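Local atomic coordinates of biphenyl 2,3-Dioxygenase Beta Subunit (Sphingobium yanoikuyae, PDB entry 2GBW), a protein that probably serves as the beta subunit of a ring-hydroxylating dioxygenase, an enzyme that adds both atoms of molecular oxygen to an aromatic ring. Residues A22-F27 and I99-S104; I44-P49 and F154-I159; D117-I122 and G139-L144. One frame throughout, in Å; residues are numbered along the deposited sequence. Where two conformers were deposited one is given.

Overall arrangement
The three contacts show how a curved mixed sheet and the helix on it are held by different chemistry. Contact 1 lays helix 10-28 on strand 98-112 through apolar side chains alone and is largely buried. Contacts 2 and 3 are strand pairings within the same sheet, parallel in contact 2 and antiparallel in contact 3, and lie about 9 Å apart between centres. In each, one face is buried and the other on the whole more accessible. Strands 132-147 and 150-160 are sheet neighbours, joining contacts 2 and 3. Charges tie the three together: Glu-23 of the helix forms a salt bridge to Arg-156, which in turn pairs with Asp-142.

Contact 1: A22-F27 and I99-S104; sequences AEVRMF and IRYFVS
The phenol ring of Tyr-101 swings out to meet Phe-27 because its CG stands opposite the carbonyl carbon (chi1 -62°), carrying the ring from strand 99-104 toward helix 22-27. Phe-27 adopts the same first torsion, and the two side chains cross at about a right angle. Phe-27 CB touches Tyr-101 CE1 at 3.5 Å, while Phe-27 CD2 lies over one face of the phenol, 3.7 Å from Tyr-101 CZ. With centroids 5.3 Å apart and planes inclined by 40°, the rings form neither a stack nor an edge-to-face pair.

Val-24, one turn earlier, divides its branches. Its CG1 packs on Tyr-101 CB at 3.8 Å, and its CG2 reaches Val-103 CG2, also at 3.8 Å, so that one valine touches two strand residues that point to the same side of the sheet. The short axes run nearly antiparallel (166°), 8.6 Å apart at closest approach. This is helix-on-sheet packing, consistent with the NTF2-like fold of the family, in which helices fill the concave side of a bent sheet. Trp-35 adds an edge-to-face partner to Phe-27. On the other side of the strand, Arg-100 forms a salt bridge with Asp-161 of a second subunit.

No hydrogen bond spans the two segments. The polar end of the side chains that meet here, Tyr-101 OH, is satisfied by the carbonyl oxygen of Phe-173 near the chain's end. Adhesion between helix and strand therefore rests on shape and dispersion, with the phenol tethered at its far end.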
loop_
_atom_site.group_PDB
_atom_site.type_symbol
_atom_site.label_atom_id
_atom_site.label_comp_id
_atom_site.label_asym_id
_atom_site.label_seq_id
_atom_site.Cartn_x
_atom_site.Cartn_y
_atom_site.Cartn_z
ATOM N N ALA B 22 -0.059 11.219 30.561
ATOM C CA ALA B 22 1.329 11.337 31.062
ATOM C C ALA B 22 2.151 10.124 30.686
ATOM O O ALA B 22 3.350 10.258 30.338
ATOM C CB ALA B 22 1.360 11.660 32.616
ATOM N N GLU B 23 1.511 8.965 30.745
ATOM C CA GLU B 23 2.119 7.713 30.331
ATOM C C GLU B 23 2.552 7.776 28.870
ATOM O O GLU B 23 3.701 7.533 28.546
ATOM C CB GLU B 23 1.136 6.568 30.543
ATOM C CG GLU B 23 1.663 5.210 30.169
ATOM C CD GLU B 23 0.799 4.090 30.692
ATOM O OE1 GLU B 23 -0.395 4.063 30.359
ATOM O OE2 GLU B 23 1.310 3.247 31.439
ATOM N N VAL B 24 1.615 8.115 28.001
ATOM C CA VAL B 24 1.919 8.334 26.598
ATOM C C VAL B 24 3.103 9.278 26.400
ATOM O O VAL B 24 3.982 9.017 25.596
ATOM C CB VAL B 24 0.697 8.817 25.823
ATOM C CG1 VAL B 24 1.099 9.378 24.497
ATOM C CG2 VAL B 24 -0.270 7.692 25.631
ATOM N N ARG B 25 3.134 10.369 27.154
ATOM C CA ARG B 25 4.224 11.321 27.018
ATOM C C ARG B 25 5.568 10.685 27.379
ATOM O O ARG B 25 6.577 10.953 26.740
ATOM C CB ARG B 25 3.962 12.574 27.851
ATOM C CG ARG B 25 4.754 13.800 27.445
ATOM C CD ARG B 25 4.405 14.993 28.349
ATOM N NE ARG B 25 5.141 14.951 29.609
ATOM C CZ ARG B 25 4.598 14.984 30.821
ATOM N NH1 ARG B 25 3.285 15.069 30.989
ATOM N NH2 ARG B 25 5.383 14.924 31.879
ATOM N N MET B 26 5.571 9.848 28.409
ATOM C CA MET B 26 6.740 9.196 28.773
ATOM C C MET B 26 7.233 8.201 27.699
ATOM O O MET B 26 8.402 8.274 27.359
ATOM C CB MET B 26 6.520 8.387 30.055
ATOM C CG MET B 26 6.103 9.194 31.244
ATOM S SD MET B 26 7.396 10.172 31.967
ATOM C CE MET B 26 7.258 11.745 31.098
ATOM N N PHE B 27 6.327 7.491 27.046
ATOM C CA PHE B 27 6.692 6.610 25.942
ATOM C C PHE B 27 7.286 7.371 24.759
ATOM O O PHE B 27 8.288 6.961 24.190
ATOM C CB PHE B 27 5.476 5.833 25.459
ATOM C CG PHE B 27 4.934 4.848 26.453
ATOM C CD1 PHE B 27 5.725 4.329 27.448
ATOM C CD2 PHE B 27 3.617 4.441 26.378
ATOM C CE1 PHE B 27 5.224 3.432 28.333
ATOM C CE2 PHE B 27 3.116 3.537 27.262
ATOM C CZ PHE B 27 3.920 3.032 28.239
ATOM N N ILE B 99 7.448 7.402 17.664
ATOM C CA ILE B 99 6.217 6.671 17.940
ATOM C C ILE B 99 5.208 7.692 18.469
ATOM O O ILE B 99 5.590 8.661 19.157
ATOM C CB ILE B 99 6.462 5.518 18.911
ATOM C CG1 ILE B 99 5.195 4.658 19.086
ATOM C CG2 ILE B 99 7.032 6.028 20.256
ATOM C CD1 ILE B 99 5.490 3.303 19.661
ATOM N N ARG B 100 3.966 7.537 18.079
ATOM C CA ARG B 100 2.916 8.428 18.563
ATOM C C ARG B 100 1.660 7.662 18.856
ATOM O O ARG B 100 1.213 6.883 18.079
ATOM C CB ARG B 100 2.628 9.562 17.574
ATOM C CG ARG B 100 1.887 10.733 18.159
ATOM C CD ARG B 100 1.888 12.032 17.381
ATOM N NE ARG B 100 3.243 12.489 17.007
ATOM C CZ ARG B 100 4.045 13.209 17.789
ATOM N NH1 ARG B 100 3.662 13.656 19.007
ATOM N NH2 ARG B 100 5.251 13.513 17.350
ATOM N N TYR B 101 1.056 7.942 20.003
ATOM C CA TYR B 101 -0.072 7.138 20.504
ATOM C C TYR B 101 -1.360 7.962 20.599
ATOM O O TYR B 101 -1.377 9.101 21.092
ATOM C CB TYR B 101 0.204 6.642 21.949
ATOM C CG TYR B 101 1.370 5.730 22.187
ATOM C CD1 TYR B 101 2.667 6.219 22.248
ATOM C CD2 TYR B 101 1.181 4.397 22.486
ATOM C CE1 TYR B 101 3.752 5.388 22.492
ATOM C CE2 TYR B 101 2.270 3.557 22.720
ATOM C CZ TYR B 101 3.536 4.056 22.739
ATOM O OH TYR B 101 4.595 3.231 23.037
ATOM N N PHE B 102 -2.445 7.352 20.135
ATOM C CA PHE B 102 -3.765 7.919 20.171
ATOM C C PHE B 102 -4.666 7.023 21.001
ATOM O O PHE B 102 -5.062 5.948 20.569
ATOM C CB PHE B 102 -4.276 8.139 18.759
ATOM C CG PHE B 102 -3.451 9.136 17.976
ATOM C CD1 PHE B 102 -2.306 8.726 17.366
ATOM C CD2 PHE B 102 -3.851 10.490 17.851
ATOM C CE1 PHE B 102 -1.488 9.625 16.659
ATOM C CE2 PHE B 102 -3.026 11.429 17.149
ATOM C CZ PHE B 102 -1.870 10.969 16.510
ATOM N N VAL B 103 -4.911 7.456 22.238
ATOM C CA VAL B 103 -5.641 6.667 23.209
ATOM C C VAL B 103 -7.049 7.213 23.258
ATOM O O VAL B 103 -7.240 8.414 23.431
ATOM C CB VAL B 103 -4.975 6.708 24.608
ATOM C CG1 VAL B 103 -5.802 5.932 25.657
ATOM C CG2 VAL B 103 -3.573 6.211 24.543
ATOM N N SER B 104 -8.047 6.343 23.108
ATOM C CA SER B 104 -9.449 6.749 23.098
ATOM C C SER B 104 -10.348 5.747 23.814
ATOM O O SER B 104 -9.942 4.631 24.152
ATOM C CB SER B 104 -9.953 6.880 21.636
ATOM O OG SER B 104 -11.234 7.483 21.671
#

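Contact 2: I44-P49 and F154-I159; sequences IHYWMP and FRRKLI
The indole of Trp-47 carries Lys-157 CE over one face, 4.0 Å from the centroid of its six-membered ring, a CH-pi contact. Pro-49 CG sits on the same face toward the rim, 3.6 Å above the plane. Lys-157 can run along the indole because its chain is extended beyond CG. The Tyr-46 ring meets Arg-156 CD and Leu-158 CD1 obliquely; its CE2 lies at the edge of the Arg-156 guanidinium, the two planes 69° apart. At the edge of the Phe-154 ring, in its plane, is Arg-155 NH1.

The strands carrying these groups form the one parallel pairing in this otherwise antiparallel order. Arg-156 N donates to His-45 O at 3.0 Å, Trp-47 N to Arg-156 O at 2.9 Å, and Leu-158 N to Trp-47 O. A classic beta bulge, in which Phe-154 and Arg-155 both face Lys-143, marks the corner where the pairing begins. There Phe-154 O is gripped from opposite faces of its plane, by His-45 N at 3.2 Å and by Arg-155 NH1 at 2.8 Å.

On the buried face Arg-156 forms salt bridges with Asp-142 and Glu-23, and Tyr-46 OH bonds to the backbone N of Cys-174; on the other face His-45, a known zinc ligand with no metal on this chain, hydrogen-bonds through NE2 to Asn-72. Beyond Pro-49 a water donates to Pro-49 O and Leu-158 O.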
loop_
_atom_site.group_PDB
_atom_site.type_symbol
_atom_site.label_atom_id
_atom_site.label_comp_id
_atom_site.label_asym_id
_atom_site.label_seq_id
_atom_site.Cartn_x
_atom_site.Cartn_y
_atom_site.Cartn_z
ATOM N N ILE B 44 3.240 -6.130 38.825
ATOM C CA ILE B 44 2.741 -6.054 37.461
ATOM C C ILE B 44 2.755 -7.411 36.764
ATOM O O ILE B 44 3.655 -8.196 36.963
ATOM C CB ILE B 44 3.585 -5.012 36.605
ATOM C CG1 ILE B 44 3.015 -4.850 35.198
ATOM C CG2 ILE B 44 5.066 -5.365 36.516
ATOM C CD1 ILE B 44 1.634 -4.349 35.135
ATOM N N HIS B 45 1.724 -7.673 35.977
ATOM C CA HIS B 45 1.783 -8.673 34.906
ATOM C C HIS B 45 1.402 -7.935 33.657
ATOM O O HIS B 45 0.316 -7.398 33.568
ATOM C CB HIS B 45 0.827 -9.831 35.157
ATOM C CG HIS B 45 0.892 -10.900 34.105
ATOM N ND1 HIS B 45 -0.237 -11.516 33.605
ATOM C CD2 HIS B 45 1.938 -11.412 33.430
ATOM C CE1 HIS B 45 0.125 -12.385 32.678
ATOM N NE2 HIS B 45 1.437 -12.330 32.539
ATOM N N TYR B 46 2.312 -7.949 32.680
ATOM C CA TYR B 46 2.176 -7.226 31.450
ATOM C C TYR B 46 2.101 -8.296 30.370
ATOM O O TYR B 46 3.056 -9.037 30.171
ATOM C CB TYR B 46 3.405 -6.348 31.308
ATOM C CG TYR B 46 3.391 -5.389 30.174
ATOM C CD1 TYR B 46 3.604 -5.852 28.890
ATOM C CD2 TYR B 46 3.173 -4.012 30.364
ATOM C CE1 TYR B 46 3.649 -5.003 27.830
ATOM C CE2 TYR B 46 3.185 -3.133 29.263
ATOM C CZ TYR B 46 3.431 -3.643 28.018
ATOM O OH TYR B 46 3.464 -2.827 26.897
ATOM N N TRP B 47 0.941 -8.404 29.721
ATOM C CA TRP B 47 0.558 -9.588 28.957
ATOM C C TRP B 47 -0.092 -9.219 27.617
ATOM O O TRP B 47 -1.036 -8.465 27.577
ATOM C CB TRP B 47 -0.367 -10.428 29.811
ATOM C CG TRP B 47 -0.890 -11.653 29.220
ATOM C CD1 TRP B 47 -0.272 -12.472 28.333
ATOM C CD2 TRP B 47 -2.163 -12.208 29.478
ATOM N NE1 TRP B 47 -1.099 -13.525 28.019
ATOM C CE2 TRP B 47 -2.264 -13.391 28.735
ATOM C CE3 TRP B 47 -3.232 -11.822 30.311
ATOM C CZ2 TRP B 47 -3.409 -14.178 28.748
ATOM C CZ3 TRP B 47 -4.379 -12.610 30.324
ATOM C CH2 TRP B 47 -4.440 -13.776 29.536
ATOM N N MET B 48 0.481 -9.750 26.539
ATOM C CA MET B 48 -0.025 -9.592 25.155
ATOM C C MET B 48 -0.174 -10.987 24.505
ATOM O O MET B 48 0.760 -11.510 23.901
ATOM C CB MET B 48 0.893 -8.704 24.311
ATOM C CG MET B 48 0.381 -8.404 22.833
ATOM S SD MET B 48 1.605 -7.493 21.868
ATOM C CE MET B 48 1.443 -5.852 22.686
ATOM N N PRO B 49 -1.351 -11.611 24.654
ATOM C CA PRO B 49 -1.566 -12.995 24.181
ATOM C C PRO B 49 -1.538 -13.089 22.718
ATOM O O PRO B 49 -1.795 -12.107 22.037
ATOM C CB PRO B 49 -2.969 -13.349 24.665
ATOM C CG PRO B 49 -3.440 -12.219 25.416
ATOM C CD PRO B 49 -2.501 -11.090 25.401
ATOM N N PHE B 154 -1.088 -2.544 37.753
ATOM C CA PHE B 154 -0.624 -3.823 38.260
ATOM C C PHE B 154 -1.085 -4.980 37.389
ATOM O O PHE B 154 -0.571 -6.084 37.513
ATOM C CB PHE B 154 -0.923 -4.026 39.764
ATOM C CG PHE B 154 -2.405 -4.192 40.123
ATOM C CD1 PHE B 154 -3.205 -3.081 40.326
ATOM C CD2 PHE B 154 -2.980 -5.458 40.240
ATOM C CE1 PHE B 154 -4.553 -3.209 40.647
ATOM C CE2 PHE B 154 -4.373 -5.588 40.586
ATOM C CZ PHE B 154 -5.127 -4.453 40.761
ATOM N N ARG B 155 -1.994 -4.741 36.442
ATOM C CA ARG B 155 -2.263 -5.766 35.419
ATOM C C ARG B 155 -2.530 -5.054 34.127
ATOM O O ARG B 155 -3.256 -4.076 34.123
ATOM C CB ARG B 155 -3.509 -6.593 35.784
ATOM C CG ARG B 155 -3.402 -7.424 37.088
ATOM C CD ARG B 155 -2.535 -8.630 36.778
ATOM N NE ARG B 155 -2.411 -9.605 37.864
ATOM C CZ ARG B 155 -1.684 -9.447 38.965
ATOM N NH1 ARG B 155 -1.001 -8.328 39.188
ATOM N NH2 ARG B 155 -1.684 -10.415 39.883
ATOM N N ARG B 156 -1.879 -5.495 33.048
ATOM C CA ARG B 156 -2.081 -4.895 31.727
ATOM C C ARG B 156 -2.192 -6.000 30.735
ATOM O O ARG B 156 -1.259 -6.792 30.565
ATOM C CB ARG B 156 -0.961 -3.935 31.360
ATOM C CG ARG B 156 -1.012 -3.388 29.890
ATOM C CD ARG B 156 -0.282 -2.071 29.815
ATOM N NE ARG B 156 -0.992 -0.984 30.446
ATOM C CZ ARG B 156 -0.450 0.201 30.727
ATOM N NH1 ARG B 156 0.827 0.433 30.406
ATOM N NH2 ARG B 156 -1.179 1.142 31.337
ATOM N N LYS B 157 -3.346 -6.066 30.084
ATOM C CA LYS B 157 -3.559 -7.014 29.000
ATOM C C LYS B 157 -3.761 -6.240 27.725
ATOM O O LYS B 157 -4.597 -5.326 27.710
ATOM C CB LYS B 157 -4.766 -7.911 29.294
ATOM C CG LYS B 157 -4.931 -9.069 28.310
ATOM C CD LYS B 157 -6.111 -9.926 28.772
ATOM C CE LYS B 157 -6.362 -11.086 27.820
ATOM N NZ LYS B 157 -7.548 -11.803 28.371
ATOM N N LEU B 158 -3.006 -6.615 26.670
ATOM C CA LEU B 158 -2.990 -5.929 25.371
ATOM C C LEU B 158 -3.478 -6.886 24.316
ATOM O O LEU B 158 -2.895 -7.985 24.124
ATOM C CB LEU B 158 -1.578 -5.441 25.008
ATOM C CG LEU B 158 -0.970 -4.409 26.003
ATOM C CD1 LEU B 158 0.544 -4.198 25.849
ATOM C CD2 LEU B 158 -1.759 -3.070 25.922
ATOM N N ILE B 159 -4.530 -6.489 23.614
ATOM C CA ILE B 159 -5.218 -7.357 22.678
ATOM C C ILE B 159 -5.012 -6.796 21.272
ATOM O O ILE B 159 -5.575 -5.767 20.911
ATOM C CB ILE B 159 -6.692 -7.433 22.998
ATOM C CG1 ILE B 159 -6.866 -7.877 24.474
ATOM C CG2 ILE B 159 -7.342 -8.379 21.985
ATOM C CD1 ILE B 159 -8.126 -7.410 25.073
HETATM O O HOH W 1 -2.871 -9.655 22.031
#

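Contact 3: D117-I122 and G139-L144; sequences DVLSNI and GREDKL
The beta hairpin of strands 115-128 and 132-147 sets Val-118 opposite Asp-142 and Ser-120 opposite Arg-140 as antiparallel hydrogen-bonded pairs. Val-118 N donates to Asp-142 O, and Asp-142 N returns an almost straight bond (178°) to Val-118 O, 2.9 Å long. Ser-120 and Arg-140 exchange the next two backbone bonds.

Side chains add a further link between this second pair. Ser-120 OG, lodged between its own backbone N and carbonyl carbon (chi1 59°), accepts a bond of 3.1 Å from Arg-140 NE, bent to 151° and coming in somewhat off the guanidinium plane. A kink at chi3 turns the arginine chain so that Ile-122 CD1 rests over a face of the guanidinium, 3.7 Å above its plane and toward the rim. Asp-142 OD2 is 3.7 Å from Arg-140 NE but well out of that plane, a long ion pair of charges alone. Arg-140 NH1 pairs with the terminal carboxylate of Cys-174. A leucine in place of Arg-140 would probably leave that carboxylate short of one cationic mate and the Ser-120 hydroxyl without its NE donor.

Farther along the face that carries Ser-120 and Arg-140, Val-118 CG2 meets Leu-144 CD1 at 3.9 Å. The opposite face brings Leu-119 CD2 alongside Glu-141 CG, 3.7 Å away.

Strand 98-112 flanks the hairpin next to 115-128, and strand 150-160 borders 132-147. Helix 10-28 covers the face of Val-118 and Arg-140 with Ile-16 and Tyr-20, the latter in a cation-pi contact with Arg-140, while on the face of Leu-119 and Asn-121 the sheet meets Arg-25 and Arg-100 of a third subunit.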
loop_
_atom_site.group_PDB
_atom_site.type_symbol
_atom_site.label_atom_id
_atom_site.label_comp_id
_atom_site.label_asym_id
_atom_site.label_seq_id
_atom_site.Cartn_x
_atom_site.Cartn_y
_atom_site.Cartn_z
ATOM N N ASP B 117 -10.881 -1.196 37.091
ATOM C CA ASP B 117 -10.806 -1.880 35.822
ATOM C C ASP B 117 -10.997 -0.828 34.767
ATOM O O ASP B 117 -12.016 -0.132 34.745
ATOM C CB ASP B 117 -11.903 -2.934 35.664
ATOM C CG ASP B 117 -11.717 -4.134 36.590
ATOM O OD1 ASP B 117 -10.572 -4.554 36.799
ATOM O OD2 ASP B 117 -12.734 -4.672 37.081
ATOM N N VAL B 118 -10.036 -0.762 33.859
ATOM C CA VAL B 118 -9.978 0.270 32.809
ATOM C C VAL B 118 -9.778 -0.290 31.400
ATOM O O VAL B 118 -8.766 -0.953 31.073
ATOM C CB VAL B 118 -8.892 1.333 33.120
ATOM C CG1 VAL B 118 -9.033 2.550 32.165
ATOM C CG2 VAL B 118 -8.950 1.753 34.608
ATOM N N LEU B 119 -10.746 0.016 30.543
ATOM C CA LEU B 119 -10.717 -0.307 29.130
ATOM C C LEU B 119 -10.282 0.926 28.320
ATOM O O LEU B 119 -10.661 2.055 28.602
ATOM C CB LEU B 119 -12.095 -0.747 28.666
ATOM C CG LEU B 119 -12.721 -1.911 29.434
ATOM C CD1 LEU B 119 -14.209 -2.019 29.061
ATOM C CD2 LEU B 119 -11.953 -3.177 29.121
ATOM N N SER B 120 -9.511 0.705 27.274
ATOM C CA SER B 120 -9.183 1.782 26.338
ATOM C C SER B 120 -8.833 1.195 24.948
ATOM O O SER B 120 -8.419 0.028 24.842
ATOM C CB SER B 120 -8.055 2.642 26.915
ATOM O OG SER B 120 -6.913 1.843 27.154
ATOM N N ASN B 121 -8.986 2.014 23.899
ATOM C CA ASN B 121 -8.580 1.719 22.535
ATOM C C ASN B 121 -7.255 2.466 22.237
ATOM O O ASN B 121 -7.109 3.670 22.609
ATOM C CB ASN B 121 -9.597 2.266 21.518
ATOM C CG ASN B 121 -10.902 1.519 21.496
ATOM O OD1 ASN B 121 -10.998 0.396 22.001
ATOM N ND2 ASN B 121 -11.907 2.116 20.865
ATOM N N ILE B 122 -6.308 1.796 21.582
ATOM C CA ILE B 122 -5.032 2.434 21.318
ATOM C C ILE B 122 -4.704 2.335 19.870
ATOM O O ILE B 122 -4.845 1.259 19.275
ATOM C CB ILE B 122 -3.874 1.867 22.153
ATOM C CG1 ILE B 122 -4.228 1.770 23.612
ATOM C CG2 ILE B 122 -2.655 2.784 22.052
ATOM C CD1 ILE B 122 -3.239 1.028 24.428
ATOM N N GLY B 139 -6.722 -3.169 21.841
ATOM C CA GLY B 139 -7.528 -2.951 23.068
ATOM C C GLY B 139 -6.593 -3.144 24.258
ATOM O O GLY B 139 -5.642 -3.960 24.255
ATOM N N ARG B 140 -6.799 -2.354 25.280
ATOM C CA ARG B 140 -6.036 -2.455 26.483
ATOM C C ARG B 140 -7.031 -2.676 27.641
ATOM O O ARG B 140 -8.056 -1.999 27.735
ATOM C CB ARG B 140 -5.221 -1.186 26.701
ATOM C CG ARG B 140 -4.476 -1.197 28.028
ATOM C CD ARG B 140 -3.423 -0.117 28.113
ATOM N NE ARG B 140 -4.022 1.220 28.098
ATOM C CZ ARG B 140 -3.337 2.354 28.077
ATOM N NH1 ARG B 140 -2.028 2.339 28.112
ATOM N NH2 ARG B 140 -3.984 3.521 28.063
ATOM N N GLU B 141 -6.721 -3.641 28.497
ATOM C CA GLU B 141 -7.524 -3.957 29.667
ATOM C C GLU B 141 -6.555 -3.881 30.854
ATOM O O GLU B 141 -5.679 -4.740 30.973
ATOM C CB GLU B 141 -8.185 -5.332 29.529
ATOM C CG GLU B 141 -9.144 -5.415 28.346
ATOM C CD GLU B 141 -9.685 -6.810 28.041
ATOM O OE1 GLU B 141 -9.323 -7.812 28.714
ATOM O OE2 GLU B 141 -10.514 -6.882 27.091
ATOM N N ASP B 142 -6.690 -2.823 31.677
ATOM C CA ASP B 142 -5.822 -2.588 32.875
ATOM C C ASP B 142 -6.593 -2.810 34.154
ATOM O O ASP B 142 -7.801 -2.558 34.209
ATOM C CB ASP B 142 -5.306 -1.136 32.927
ATOM C CG ASP B 142 -4.222 -0.807 31.897
ATOM O OD1 ASP B 142 -3.598 -1.723 31.299
ATOM O OD2 ASP B 142 -3.955 0.427 31.732
ATOM N N LYS B 143 -5.866 -3.218 35.199
ATOM C CA LYS B 143 -6.246 -3.014 36.587
ATOM C C LYS B 143 -5.253 -2.006 37.121
ATOM O O LYS B 143 -4.029 -2.221 37.027
ATOM C CB LYS B 143 -6.118 -4.280 37.406
ATOM C CG LYS B 143 -6.956 -5.486 36.926
ATOM C CD LYS B 143 -7.533 -6.264 38.120
ATOM C CE LYS B 143 -8.707 -5.524 38.791
ATOM N NZ LYS B 143 -8.932 -5.810 40.255
ATOM N N LEU B 144 -5.760 -0.897 37.637
ATOM C CA LEU B 144 -4.937 0.139 38.260
ATOM C C LEU B 144 -5.242 0.232 39.737
ATOM O O LEU B 144 -6.356 -0.088 40.173
ATOM C CB LEU B 144 -5.271 1.497 37.674
ATOM C CG LEU B 144 -5.208 1.740 36.160
ATOM C CD1 LEU B 144 -5.564 3.185 35.943
ATOM C CD2 LEU B 144 -3.842 1.464 35.541
HETATM O O HOH W 2 -9.511 -4.921 33.846
#